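Local atomic coordinates of alpha-1,3-glucanase (Paenibacillus glycanilyticus, PDB entry 6K0P), a protein that probably hydrolyses alpha-1,3-glucan, acting as a family GH87 glycoside hydrolase whose catalytic domain binds alpha-glucose units at several sites. Residues A[286-291]-A[296-301]; A[255-260]-A[266-271]; A[318-323]-A[331-336]. The protein carries 1 engineered substitution. One frame throughout, in Å; residues are numbered along the deposited sequence.

Contact 1: A[286-291]-A[296-301]; sequences KFIDGN and VTVQNI. With GLC (alpha-D-glucopyranose), chain B.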
ATOM      1  N   LYS A 286      -2.788 -14.604   4.458  1.00 11.19           N
ATOM      2  CA  LYS A 286      -3.295 -13.413   5.125  1.00 10.24           C
ATOM      3  C   LYS A 286      -2.944 -13.511   6.602  1.00 12.33           C
ATOM      4  O   LYS A 286      -3.171 -14.552   7.229  1.00 13.56           O
ATOM      5  CB  LYS A 286      -4.809 -13.287   4.946  1.00 13.55           C
ATOM      6  CG  LYS A 286      -5.224 -13.006   3.510  1.00 12.73           C
ATOM      7  CD  LYS A 286      -5.573 -14.280   2.743  1.00 13.95           C
ATOM      8  CE  LYS A 286      -6.118 -13.919   1.371  1.00 15.63           C
ATOM      9  NZ  LYS A 286      -6.538 -15.130   0.600  1.00 15.97           N
ATOM     10  N   PHE A 287      -2.358 -12.442   7.154  1.00 10.50           N
ATOM     11  CA  PHE A 287      -1.971 -12.495   8.563  1.00 11.57           C
ATOM     12  C   PHE A 287      -3.177 -12.770   9.454  1.00 12.08           C
ATOM     13  O   PHE A 287      -3.102 -13.588  10.379  1.00 11.50           O
ATOM     14  CB  PHE A 287      -1.260 -11.211   8.998  1.00 12.16           C
ATOM     15  CG  PHE A 287      -1.055 -11.117  10.490  1.00 11.32           C
ATOM     16  CD1 PHE A 287      -0.308 -12.080  11.162  1.00 10.95           C
ATOM     17  CD2 PHE A 287      -1.607 -10.079  11.216  1.00 11.54           C
ATOM     18  CE1 PHE A 287      -0.133 -12.002  12.535  1.00 12.77           C
ATOM     19  CE2 PHE A 287      -1.423  -9.987  12.592  1.00 12.46           C
ATOM     20  CZ  PHE A 287      -0.695 -10.951  13.248  1.00 12.26           C
ATOM     21  N   ILE A 288      -4.298 -12.111   9.183  1.00 11.75           N
ATOM     22  CA  ILE A 288      -5.545 -12.339   9.904  1.00 11.82           C
ATOM     23  C   ILE A 288      -6.560 -12.887   8.913  1.00 12.88           C
ATOM     24  O   ILE A 288      -6.833 -12.256   7.881  1.00 12.24           O
ATOM     25  CB  ILE A 288      -6.072 -11.056  10.565  1.00 10.78           C
ATOM     26  CG1 ILE A 288      -5.123 -10.589  11.667  1.00 12.83           C
ATOM     27  CG2 ILE A 288      -7.482 -11.285  11.132  1.00 11.61           C
ATOM     28  CD1 ILE A 288      -5.350  -9.137  12.087  1.00 15.70           C
ATOM     29  N   ASP A 289      -7.111 -14.059   9.221  1.00 12.17           N
ATOM     30  CA  ASP A 289      -8.302 -14.570   8.564  1.00 11.52           C
ATOM     31  C   ASP A 289      -9.494 -14.310   9.471  1.00 12.65           C
ATOM     32  O   ASP A 289      -9.402 -14.447  10.696  1.00 13.14           O
ATOM     33  CB  ASP A 289      -8.185 -16.079   8.335  1.00 12.82           C
ATOM     34  CG  ASP A 289      -7.036 -16.444   7.425  1.00 13.97           C
ATOM     35  OD1 ASP A 289      -7.007 -15.952   6.287  1.00 20.31           O
ATOM     36  OD2 ASP A 289      -6.172 -17.227   7.857  1.00 20.94           O
ATOM     37  N   GLY A 290     -10.607 -13.922   8.869  1.00 12.56           N
ATOM     38  CA  GLY A 290     -11.806 -13.697   9.651  1.00 14.48           C
ATOM     39  C   GLY A 290     -13.011 -13.596   8.752  1.00 14.64           C
ATOM     40  O   GLY A 290     -13.624 -12.530   8.641  1.00 14.87           O
ATOM     41  N   ASN A 291     -13.330 -14.695   8.077  1.00 16.98           N
ATOM     42  CA  ASN A 291     -14.422 -14.674   7.114  1.00 19.49           C
ATOM     43  C   ASN A 291     -15.735 -14.407   7.833  1.00 14.20           C
ATOM     44  O   ASN A 291     -16.089 -15.098   8.794  1.00 16.82           O
ATOM     45  CB  ASN A 291     -14.488 -16.001   6.360  1.00 24.29           C
ATOM     46  CG  ASN A 291     -13.393 -16.130   5.313  1.00 34.18           C
ATOM     47  OD1 ASN A 291     -12.840 -15.133   4.846  1.00 31.10           O
ATOM     48  ND2 ASN A 291     -13.078 -17.366   4.938  1.00 36.73           N
ATOM     49  N   VAL A 296     -14.740  -6.538  14.987  1.00 12.49           N
ATOM     50  CA  VAL A 296     -13.351  -6.808  15.358  1.00 10.52           C
ATOM     51  C   VAL A 296     -12.534  -5.538  15.161  1.00 12.19           C
ATOM     52  O   VAL A 296     -12.744  -4.800  14.193  1.00 13.39           O
ATOM     53  CB  VAL A 296     -12.790  -7.975  14.516  1.00 11.14           C
ATOM     54  CG1 VAL A 296     -11.273  -8.110  14.680  1.00 13.02           C
ATOM     55  CG2 VAL A 296     -13.491  -9.293  14.884  1.00 13.11           C
ATOM     56  N   THR A 297     -11.607  -5.274  16.083  1.00 10.36           N
ATOM     57  CA  THR A 297     -10.722  -4.121  16.004  1.00 10.92           C
ATOM     58  C   THR A 297      -9.292  -4.617  15.866  1.00 11.98           C
ATOM     59  O   THR A 297      -8.839  -5.460  16.653  1.00 11.43           O
ATOM     60  CB  THR A 297     -10.854  -3.245  17.248  1.00 11.81           C
ATOM     61  OG1 THR A 297     -12.180  -2.703  17.291  1.00 14.39           O
ATOM     62  CG2 THR A 297      -9.853  -2.104  17.213  1.00 13.51           C
ATOM     63  N   VAL A 298      -8.593  -4.098  14.864  1.00 10.44           N
ATOM     64  CA  VAL A 298      -7.180  -4.374  14.630  1.00 10.91           C
ATOM     65  C   VAL A 298      -6.497  -3.015  14.647  1.00 11.26           C
ATOM     66  O   VAL A 298      -6.748  -2.176  13.769  1.00 10.23           O
ATOM     67  CB  VAL A 298      -6.962  -5.087  13.293  1.00 10.83           C
ATOM     68  CG1 VAL A 298      -5.478  -5.235  12.993  1.00 11.55           C
ATOM     69  CG2 VAL A 298      -7.668  -6.443  13.299  1.00 12.92           C
ATOM     70  N   GLN A 299      -5.671  -2.771  15.666  1.00 10.58           N
ATOM     71  CA  GLN A 299      -5.215  -1.408  15.929  1.00 11.32           C
ATOM     72  C   GLN A 299      -3.737  -1.354  16.272  1.00 10.75           C
ATOM     73  O   GLN A 299      -3.261  -2.118  17.114  1.00 10.93           O
ATOM     74  CB  GLN A 299      -6.018  -0.781  17.072  1.00 14.01           C
ATOM     75  CG  GLN A 299      -5.686   0.688  17.295  1.00 15.09           C
ATOM     76  CD  GLN A 299      -6.787   1.428  18.034  1.00 23.16           C
ATOM     77  OE1 GLN A 299      -7.948   1.013  18.024  1.00 25.31           O
ATOM     78  NE2 GLN A 299      -6.428   2.536  18.674  1.00 24.42           N
ATOM     79  N   ASN A 300      -3.017  -0.416  15.647  1.00 10.73           N
ATOM     80  CA  ASN A 300      -1.600  -0.194  15.967  1.00 10.39           C
ATOM     81  C   ASN A 300      -0.783  -1.480  15.833  1.00 10.84           C
ATOM     82  O   ASN A 300       0.030  -1.824  16.698  1.00 11.27           O
ATOM     83  CB  ASN A 300      -1.437   0.433  17.356  1.00  9.81           C
ATOM     84  CG  ASN A 300      -0.004   0.881  17.646  1.00 10.41           C
ATOM     85  OD1 ASN A 300       0.724   1.346  16.749  1.00 11.91           O
ATOM     86  ND2 ASN A 300       0.410   0.739  18.906  1.00 11.00           N
ATOM     87  N   ILE A 301      -1.020  -2.220  14.754  1.00 10.05           N
ATOM     88  CA  ILE A 301      -0.158  -3.343  14.418  1.00 10.43           C
ATOM     89  C   ILE A 301       0.638  -3.018  13.159  1.00 10.17           C
ATOM     90  O   ILE A 301       0.228  -2.211  12.314  1.00 11.41           O
ATOM     91  CB  ILE A 301      -0.853  -4.720  14.349  1.00 11.81           C
ATOM     92  CG1 ILE A 301      -1.683  -4.867  13.085  1.00 12.05           C
ATOM     93  CG2 ILE A 301      -1.706  -4.976  15.614  1.00 12.75           C
ATOM     94  CD1 ILE A 301      -2.082  -6.319  12.839  1.00 13.58           C
TER
HETATM   95  C1  GLC B   1      -6.268 -13.357  -5.835  1.00 26.23           C
HETATM   96  C2  GLC B   1      -7.255 -14.376  -5.300  1.00 19.72           C
HETATM   97  C3  GLC B   1      -7.655 -13.994  -3.893  1.00 19.04           C
HETATM   98  C4  GLC B   1      -6.420 -13.810  -3.020  1.00 17.66           C
HETATM   99  C5  GLC B   1      -5.532 -12.760  -3.629  1.00 16.35           C
HETATM  100  C6  GLC B   1      -4.200 -12.621  -2.910  1.00 15.30           C
HETATM  101  O1  GLC B   1      -6.989 -12.185  -6.009  1.00 42.68           O
HETATM  102  O2  GLC B   1      -8.362 -14.423  -6.207  1.00 19.52           O
HETATM  103  O3  GLC B   1      -8.342 -15.098  -3.333  1.00 19.46           O
HETATM  104  O4  GLC B   1      -6.766 -13.397  -1.723  1.00 16.58           O
HETATM  105  O5  GLC B   1      -5.224 -13.134  -4.935  1.00 16.93           O
HETATM  106  O6  GLC B   1      -3.475 -13.811  -2.774  1.00 15.01           O
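F287 and I288 meet V298 and I301 in a buried, wholly apolar contact across the interior of a parallel beta-helix, linking two of its faces over a short turn. No hydrogen bond joins 286-291 to 296-301; side-chain carbons alone span the core. I301 comes up to the F287 ring obliquely, CD1 lying 3.7 Å from CE2 and 4.1 Å from CD2, so that the methyl lies by the CD2-CE2 bond. CG1 of I301 is held between its backbone N and carbonyl carbon (chi1 75°), and the nearly extended second torsion then carries CD1 to the phenyl ring. One step along, I288 and V298 point at each other tip to tip. The I288 CD1 methyl settles between both branches of the valine, 3.8 Å from V298 CG2 and 4.0 Å from V298 CG1. The same I288 methyl lies 4.4 Å from I301 CD1, a looser touch that joins the two pairs into one cluster. The K286 side chain points away from this apolar core into the glycan pocket: it bends at chi2 (94°) and then runs straight to place NZ 2.9 Å from O4 of a bound glucose. That ammonium also bonds to G283 O and makes a cation-pi contact with W311, while R280 and D282 bind the same sugar. A chain corner at F287 and I288 thus separates a sugar-binding lysine on the outer side of the coil from aliphatic and aromatic side chains inside, as in the pectate-lyase-like beta-helix, where stacked coils enclose an apolar core and carry the carbohydrate site on their surface.

Contact 2: A[255-260]-A[266-271]; sequences VGFNIS and STIRDL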
ATOM      1  N   VAL A 255       0.624 -18.382   8.601  1.00 11.82           N
ATOM      2  CA  VAL A 255       0.612 -18.258  10.049  1.00 12.79           C
ATOM      3  C   VAL A 255      -0.054 -16.943  10.415  1.00 11.69           C
ATOM      4  O   VAL A 255      -0.227 -16.055   9.578  1.00 13.13           O
ATOM      5  CB  VAL A 255       2.029 -18.360  10.660  1.00 14.61           C
ATOM      6  CG1 VAL A 255       2.658 -19.699  10.284  1.00 15.85           C
ATOM      7  CG2 VAL A 255       2.899 -17.195  10.190  1.00 15.79           C
ATOM      8  N   GLY A 256      -0.466 -16.837  11.677  1.00 12.17           N
ATOM      9  CA  GLY A 256      -1.126 -15.632  12.133  1.00 12.14           C
ATOM     10  C   GLY A 256      -2.344 -15.976  12.955  1.00 11.59           C
ATOM     11  O   GLY A 256      -2.299 -16.919  13.748  1.00 12.93           O
ATOM     12  N   PHE A 257      -3.430 -15.231  12.773  1.00 11.07           N
ATOM     13  CA  PHE A 257      -4.659 -15.451  13.522  1.00 11.11           C
ATOM     14  C   PHE A 257      -5.804 -15.779  12.578  1.00 13.11           C
ATOM     15  O   PHE A 257      -5.828 -15.351  11.421  1.00 13.34           O
ATOM     16  CB  PHE A 257      -5.033 -14.220  14.359  1.00 13.39           C
ATOM     17  CG  PHE A 257      -4.050 -13.930  15.459  1.00 11.55           C
ATOM     18  CD1 PHE A 257      -4.051 -14.671  16.627  1.00 13.55           C
ATOM     19  CD2 PHE A 257      -3.097 -12.936  15.297  1.00 13.13           C
ATOM     20  CE1 PHE A 257      -3.124 -14.420  17.624  1.00 13.69           C
ATOM     21  CE2 PHE A 257      -2.179 -12.673  16.290  1.00 14.21           C
ATOM     22  CZ  PHE A 257      -2.189 -13.414  17.456  1.00 12.80           C
ATOM     23  N   ASN A 258      -6.753 -16.564  13.084  1.00 11.87           N
ATOM     24  CA  ASN A 258      -7.984 -16.852  12.367  1.00 12.88           C
ATOM     25  C   ASN A 258      -9.116 -16.718  13.375  1.00 13.75           C
ATOM     26  O   ASN A 258      -9.153 -17.449  14.370  1.00 13.33           O
ATOM     27  CB  ASN A 258      -7.941 -18.260  11.748  1.00 12.58           C
ATOM     28  CG  ASN A 258      -9.130 -18.544  10.844  1.00 14.99           C
ATOM     29  OD1 ASN A 258     -10.253 -18.144  11.142  1.00 15.94           O
ATOM     30  ND2 ASN A 258      -8.890 -19.252   9.736  1.00 14.92           N
ATOM     31  N   ILE A 259     -10.007 -15.761  13.138  1.00 11.87           N
ATOM     32  CA  ILE A 259     -11.028 -15.359  14.101  1.00 11.65           C
ATOM     33  C   ILE A 259     -12.341 -16.037  13.724  1.00 12.06           C
ATOM     34  O   ILE A 259     -12.963 -15.685  12.714  1.00 13.52           O
ATOM     35  CB  ILE A 259     -11.181 -13.832  14.130  1.00 13.73           C
ATOM     36  CG1 ILE A 259      -9.810 -13.164  14.328  1.00 12.40           C
ATOM     37  CG2 ILE A 259     -12.169 -13.422  15.231  1.00 10.88           C
ATOM     38  CD1 ILE A 259      -9.856 -11.637  14.347  1.00 14.42           C
ATOM     39  N   SER A 260     -12.756 -17.015  14.526  1.00 12.02           N
ATOM     40  CA  SER A 260     -14.033 -17.686  14.335  1.00 12.60           C
ATOM     41  C   SER A 260     -15.180 -16.794  14.811  1.00 12.86           C
ATOM     42  O   SER A 260     -14.981 -15.827  15.547  1.00 12.56           O
ATOM     43  CB  SER A 260     -14.051 -19.005  15.105  1.00 14.72           C
ATOM     44  OG  SER A 260     -12.996 -19.852  14.664  1.00 15.81           O
ATOM     45  N   SER A 266     -13.525  -9.233  18.967  1.00 11.66           N
ATOM     46  CA  SER A 266     -12.155  -9.297  19.462  1.00 11.82           C
ATOM     47  C   SER A 266     -11.364  -8.045  19.085  1.00 12.53           C
ATOM     48  O   SER A 266     -11.744  -7.266  18.209  1.00 11.56           O
ATOM     49  CB  SER A 266     -11.445 -10.523  18.883  1.00 10.99           C
ATOM     50  OG  SER A 266     -11.990 -11.731  19.402  1.00 11.28           O
ATOM     51  N   THR A 267     -10.229  -7.874  19.762  1.00 10.95           N
ATOM     52  CA  THR A 267      -9.304  -6.782  19.503  1.00 11.41           C
ATOM     53  C   THR A 267      -7.901  -7.357  19.448  1.00 10.94           C
ATOM     54  O   THR A 267      -7.520  -8.143  20.320  1.00 12.34           O
ATOM     55  CB  THR A 267      -9.368  -5.744  20.628  1.00 12.00           C
ATOM     56  OG1 THR A 267     -10.693  -5.191  20.693  1.00 15.15           O
ATOM     57  CG2 THR A 267      -8.363  -4.628  20.382  1.00 13.08           C
ATOM     58  N   ILE A 268      -7.143  -6.989  18.416  1.00  9.87           N
ATOM     59  CA  ILE A 268      -5.723  -7.312  18.328  1.00 10.10           C
ATOM     60  C   ILE A 268      -4.983  -5.992  18.210  1.00 10.89           C
ATOM     61  O   ILE A 268      -5.257  -5.211  17.287  1.00 10.67           O
ATOM     62  CB  ILE A 268      -5.422  -8.206  17.115  1.00 10.92           C
ATOM     63  CG1 ILE A 268      -6.233  -9.504  17.186  1.00 14.53           C
ATOM     64  CG2 ILE A 268      -3.929  -8.507  17.030  1.00 12.80           C
ATOM     65  CD1 ILE A 268      -6.112 -10.381  15.948  1.00 13.41           C
ATOM     66  N   ARG A 269      -4.052  -5.727  19.128  1.00 10.32           N
ATOM     67  CA  ARG A 269      -3.431  -4.407  19.116  1.00  9.82           C
ATOM     68  C   ARG A 269      -2.001  -4.406  19.639  1.00  9.65           C
ATOM     69  O   ARG A 269      -1.605  -5.252  20.447  1.00 10.23           O
ATOM     70  CB  ARG A 269      -4.258  -3.368  19.886  1.00 10.15           C
ATOM     71  CG  ARG A 269      -4.355  -3.628  21.395  1.00 10.87           C
ATOM     72  CD  ARG A 269      -5.181  -2.520  22.044  1.00 11.03           C
ATOM     73  NE  ARG A 269      -5.601  -2.779  23.418  1.00 14.12           N
ATOM     74  CZ  ARG A 269      -4.982  -2.295  24.486  1.00 14.07           C
ATOM     75  NH1 ARG A 269      -3.895  -1.548  24.340  1.00 15.67           N
ATOM     76  NH2 ARG A 269      -5.450  -2.554  25.708  1.00 15.76           N
ATOM     77  N   ASP A 270      -1.239  -3.410  19.165  1.00 10.57           N
ATOM     78  CA  ASP A 270       0.023  -2.993  19.783  1.00  9.11           C
ATOM     79  C   ASP A 270       1.122  -4.047  19.626  1.00 10.42           C
ATOM     80  O   ASP A 270       1.800  -4.412  20.583  1.00 10.33           O
ATOM     81  CB  ASP A 270      -0.166  -2.586  21.248  1.00 11.33           C
ATOM     82  CG  ASP A 270      -1.213  -1.504  21.427  1.00 11.51           C
ATOM     83  OD1 ASP A 270      -1.469  -0.728  20.477  1.00 12.19           O
ATOM     84  OD2 ASP A 270      -1.775  -1.413  22.534  1.00 12.19           O
ATOM     85  N   LEU A 271       1.313  -4.519  18.399  1.00  9.92           N
ATOM     86  CA  LEU A 271       2.313  -5.550  18.158  1.00  8.48           C
ATOM     87  C   LEU A 271       2.684  -5.533  16.683  1.00  9.03           C
ATOM     88  O   LEU A 271       2.021  -4.894  15.864  1.00 10.14           O
ATOM     89  CB  LEU A 271       1.799  -6.932  18.600  1.00 10.65           C
ATOM     90  CG  LEU A 271       0.458  -7.439  18.039  1.00  9.87           C
ATOM     91  CD1 LEU A 271       0.592  -7.960  16.608  1.00 11.24           C
ATOM     92  CD2 LEU A 271      -0.129  -8.519  18.958  1.00 11.88           C
TER
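F257 and I268 adopt matching first torsions, each with CG or CG1 opposite its own carbonyl carbon (chi1 -66° and -58°), and this sends the two side chains into the same core from facing strands. There they cross obliquely: the I268 CD1 methyl sits 4.0 Å from F257 CD2 and 4.1 Å from F257 CG, touching the ring near its root and on one flank instead of at its far end. The extended second torsion of I268 (174°) gives CD1 this reach. I259, two residues beyond F257 on the same strand, adds a looser methyl-to-methyl approach, its CD1 4.3 Å from I268 CD1. The single I268 methyl therefore serves both partners, and no hydrogen bond runs between 255-260 and 266-271. Polar groups gather at the corner after strand 267-269, where R269 NH1 forms a salt bridge of 2.8 Å with D270 OD2. The carboxylate oxygen is approached nearly along its C-O axis, although it lies somewhat out of the guanidinium plane. Q179 NE2 shares that oxygen and N300 ND2 holds OD1, so both oxygens of the buried D270 carboxylate are satisfied. In the beta-helix, strand 256-259 is flanked by the parallel strands 224-227 and 286-289, and strand 267-269 by 233-236 and 297-304; I225, I234 and I288 from these neighbouring strands continue the apolar core around the contact.

Contact 3: A[318-323]-A[331-336]; sequences NTFKNN and AGINMT. Engineered in segment 331-336: A331 (natural residue Asp).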
ATOM      1  N   ASN A 318     -16.205  -3.725  11.303  1.00 11.65           N
ATOM      2  CA  ASN A 318     -14.857  -3.893  11.827  1.00 11.14           C
ATOM      3  C   ASN A 318     -14.090  -2.583  11.745  1.00 12.16           C
ATOM      4  O   ASN A 318     -14.444  -1.671  10.994  1.00 13.00           O
ATOM      5  CB  ASN A 318     -14.118  -4.989  11.057  1.00 11.56           C
ATOM      6  CG  ASN A 318     -14.872  -6.292  11.074  1.00 12.72           C
ATOM      7  OD1 ASN A 318     -15.006  -6.921  12.125  1.00 12.36           O
ATOM      8  ND2 ASN A 318     -15.403  -6.692   9.925  1.00 12.34           N
ATOM      9  N   THR A 319     -13.021  -2.500  12.533  1.00 13.22           N
ATOM     10  CA  THR A 319     -12.199  -1.298  12.607  1.00 12.43           C
ATOM     11  C   THR A 319     -10.744  -1.704  12.440  1.00 11.88           C
ATOM     12  O   THR A 319     -10.233  -2.513  13.220  1.00 11.76           O
ATOM     13  CB  THR A 319     -12.399  -0.573  13.940  1.00 14.13           C
ATOM     14  OG1 THR A 319     -13.763  -0.136  14.044  1.00 14.84           O
ATOM     15  CG2 THR A 319     -11.478   0.639  14.039  1.00 15.13           C
ATOM     16  N   PHE A 320     -10.098  -1.171  11.405  1.00 11.02           N
ATOM     17  CA  PHE A 320      -8.655  -1.284  11.214  1.00 10.38           C
ATOM     18  C   PHE A 320      -8.115   0.132  11.340  1.00  9.63           C
ATOM     19  O   PHE A 320      -8.409   0.980  10.497  1.00 10.70           O
ATOM     20  CB  PHE A 320      -8.344  -1.856   9.831  1.00 10.94           C
ATOM     21  CG  PHE A 320      -8.565  -3.337   9.726  1.00 11.22           C
ATOM     22  CD1 PHE A 320      -9.850  -3.848   9.596  1.00 13.10           C
ATOM     23  CD2 PHE A 320      -7.495  -4.223   9.770  1.00 12.18           C
ATOM     24  CE1 PHE A 320     -10.063  -5.220   9.503  1.00 11.79           C
ATOM     25  CE2 PHE A 320      -7.702  -5.598   9.677  1.00 13.57           C
ATOM     26  CZ  PHE A 320      -8.985  -6.093   9.544  1.00 12.43           C
ATOM     27  N   LYS A 321      -7.338   0.393  12.391  1.00 10.47           N
ATOM     28  CA  LYS A 321      -6.929   1.753  12.710  1.00 10.93           C
ATOM     29  C   LYS A 321      -5.468   1.784  13.134  1.00 11.59           C
ATOM     30  O   LYS A 321      -5.012   0.903  13.864  1.00 11.43           O
ATOM     31  CB  LYS A 321      -7.817   2.321  13.834  1.00 13.54           C
ATOM     32  CG  LYS A 321      -7.517   3.729  14.302  1.00 18.15           C
ATOM     33  CD  LYS A 321      -8.425   4.054  15.494  1.00 24.56           C
ATOM     34  CE  LYS A 321      -8.265   5.492  15.949  1.00 32.49           C
ATOM     35  NZ  LYS A 321      -9.124   5.777  17.128  1.00 39.10           N
ATOM     36  N   ASN A 322      -4.739   2.797  12.662  1.00 10.07           N
ATOM     37  CA  ASN A 322      -3.367   3.091  13.114  1.00 10.31           C
ATOM     38  C   ASN A 322      -2.369   1.991  12.759  1.00 11.46           C
ATOM     39  O   ASN A 322      -1.339   1.849  13.423  1.00 11.07           O
ATOM     40  CB  ASN A 322      -3.296   3.405  14.616  1.00 11.80           C
ATOM     41  CG  ASN A 322      -4.142   4.594  15.005  1.00 11.86           C
ATOM     42  OD1 ASN A 322      -4.492   5.437  14.175  1.00 12.22           O
ATOM     43  ND2 ASN A 322      -4.472   4.672  16.288  1.00 16.45           N
ATOM     44  N   ASN A 323      -2.638   1.218  11.709  1.00  9.37           N
ATOM     45  CA  ASN A 323      -1.783   0.096  11.358  1.00  9.06           C
ATOM     46  C   ASN A 323      -0.756   0.497  10.306  1.00  9.40           C
ATOM     47  O   ASN A 323      -0.918   1.487   9.585  1.00 10.47           O
ATOM     48  CB  ASN A 323      -2.613  -1.080  10.839  1.00 10.28           C
ATOM     49  CG  ASN A 323      -3.622  -1.566  11.863  1.00 11.95           C
ATOM     50  OD1 ASN A 323      -3.253  -1.951  12.962  1.00 10.48           O
ATOM     51  ND2 ASN A 323      -4.905  -1.528  11.512  1.00 10.74           N
ATOM     52  N   ALA A 331      -2.466  -7.661  -1.921  1.00 10.79           N
ATOM     53  CA  ALA A 331      -3.194  -6.515  -1.387  1.00 10.56           C
ATOM     54  C   ALA A 331      -2.931  -6.321   0.105  1.00 10.18           C
ATOM     55  O   ALA A 331      -2.652  -7.270   0.838  1.00 11.80           O
ATOM     56  CB  ALA A 331      -4.700  -6.703  -1.619  1.00 13.12           C
ATOM     57  N   GLY A 332      -3.027  -5.073   0.561  1.00 10.16           N
ATOM     58  CA  GLY A 332      -2.868  -4.790   1.984  1.00 10.28           C
ATOM     59  C   GLY A 332      -4.113  -5.158   2.776  1.00 10.21           C
ATOM     60  O   GLY A 332      -4.118  -6.117   3.560  1.00 10.88           O
ATOM     61  N   ILE A 333      -5.181  -4.389   2.574  1.00 10.61           N
ATOM     62  CA  ILE A 333      -6.498  -4.696   3.126  1.00 11.11           C
ATOM     63  C   ILE A 333      -7.492  -4.672   1.979  1.00 10.84           C
ATOM     64  O   ILE A 333      -7.548  -3.692   1.225  1.00 13.34           O
ATOM     65  CB  ILE A 333      -6.947  -3.691   4.205  1.00 11.25           C
ATOM     66  CG1 ILE A 333      -6.014  -3.717   5.418  1.00 13.59           C
ATOM     67  CG2 ILE A 333      -8.382  -3.998   4.628  1.00 14.48           C
ATOM     68  CD1 ILE A 333      -6.343  -2.654   6.467  1.00 14.33           C
ATOM     69  N   ASN A 334      -8.269  -5.746   1.845  1.00 10.81           N
ATOM     70  CA  ASN A 334      -9.367  -5.809   0.891  1.00 11.30           C
ATOM     71  C   ASN A 334     -10.598  -6.238   1.671  1.00 13.79           C
ATOM     72  O   ASN A 334     -10.498  -7.041   2.602  1.00 14.92           O
ATOM     73  CB  ASN A 334      -9.063  -6.827  -0.216  1.00 15.09           C
ATOM     74  CG  ASN A 334     -10.009  -6.717  -1.412  1.00 14.99           C
ATOM     75  OD1 ASN A 334     -10.878  -5.848  -1.468  1.00 14.75           O
ATOM     76  ND2 ASN A 334      -9.828  -7.610  -2.377  1.00 20.59           N
ATOM     77  N   MET A 335     -11.742  -5.655   1.340  1.00 12.58           N
ATOM     78  CA  MET A 335     -13.008  -6.020   1.959  1.00 12.19           C
ATOM     79  C   MET A 335     -13.958  -6.371   0.831  1.00 13.62           C
ATOM     80  O   MET A 335     -14.215  -5.534  -0.037  1.00 12.84           O
ATOM     81  CB  MET A 335     -13.548  -4.856   2.795  1.00 13.85           C
ATOM     82  CG  MET A 335     -12.588  -4.400   3.893  1.00 14.25           C
ATOM     83  SD  MET A 335     -12.246  -5.673   5.130  1.00 22.60           S
ATOM     84  CE  MET A 335     -13.810  -5.688   5.941  1.00 23.44           C
ATOM     85  N   THR A 336     -14.444  -7.609   0.820  1.00 11.57           N
ATOM     86  CA  THR A 336     -15.156  -8.126  -0.341  1.00 12.49           C
ATOM     87  C   THR A 336     -16.517  -8.693   0.042  1.00 12.59           C
ATOM     88  O   THR A 336     -16.823  -8.935   1.215  1.00 14.81           O
ATOM     89  CB  THR A 336     -14.357  -9.220  -1.072  1.00 12.37           C
ATOM     90  OG1 THR A 336     -14.513 -10.470  -0.377  1.00 14.13           O
ATOM     91  CG2 THR A 336     -12.881  -8.870  -1.152  1.00 13.81           C
TER
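F320 and I333 join two faces of the parallel beta-helix through its apolar interior, strand 319-321 lying across from strand 333-336. Both side chains turn CG or CG1 away from their carbonyl carbon, beside the backbone N; in F320 this torsion is -77°. The ring is thereby directed inward, and I333, extended in its second torsion (175°), brings CD1 against its base. That methyl lies 3.8 Å from F320 CD2 and 4.0 Å from F320 CB, so it presses at once on the ring and on the methylene that carries it. Its approach is oblique, and no hydrogen bond crosses between 318-323 and 331-336. The I333 CG2 branch takes the place opposite the backbone N, so CD1 alone makes the close approach to the phenylalanine. Outside the two segments the F320 ring meets that of Y310, the planes inclined by about 30°. M335 is coiled, its three torsions all turning in the same sense; the chain is shorter than an extended one would be, yet it still carries SD and CE into the core toward N318. Segment 331-336 begins with A331, an engineered residue standing where the natural sequence has Asp, and the side chain of M335 is about 11 Å from a bound glucose. The N318 amide is held at both ends, OD1 accepting V296 N while ND2 bonds to M293 O, and the M335 CE methyl comes loosely up to that ND2, at 4.4 Å.

From the N terminus the three contacts follow in series, none nesting in or crossing another. Contact 2 comes first and closes the loop 261-265 between strands 256-259 and 267-269. Contact 1 then closes the turn 292-295, and its strands lie directly beside those of contact 2: D289 O meets I259 N at 2.8 Å, a probable backbone hydrogen bond of the parallel pairing. Contact 3 spans 324-330, a longer connection that includes the end of strand 319-326. It joins contact 1 where V296 and V298 pair with T319, whereas contacts 2 and 3 do not touch. Together they tie opposing faces of successive beta-helix coils through one continuous core.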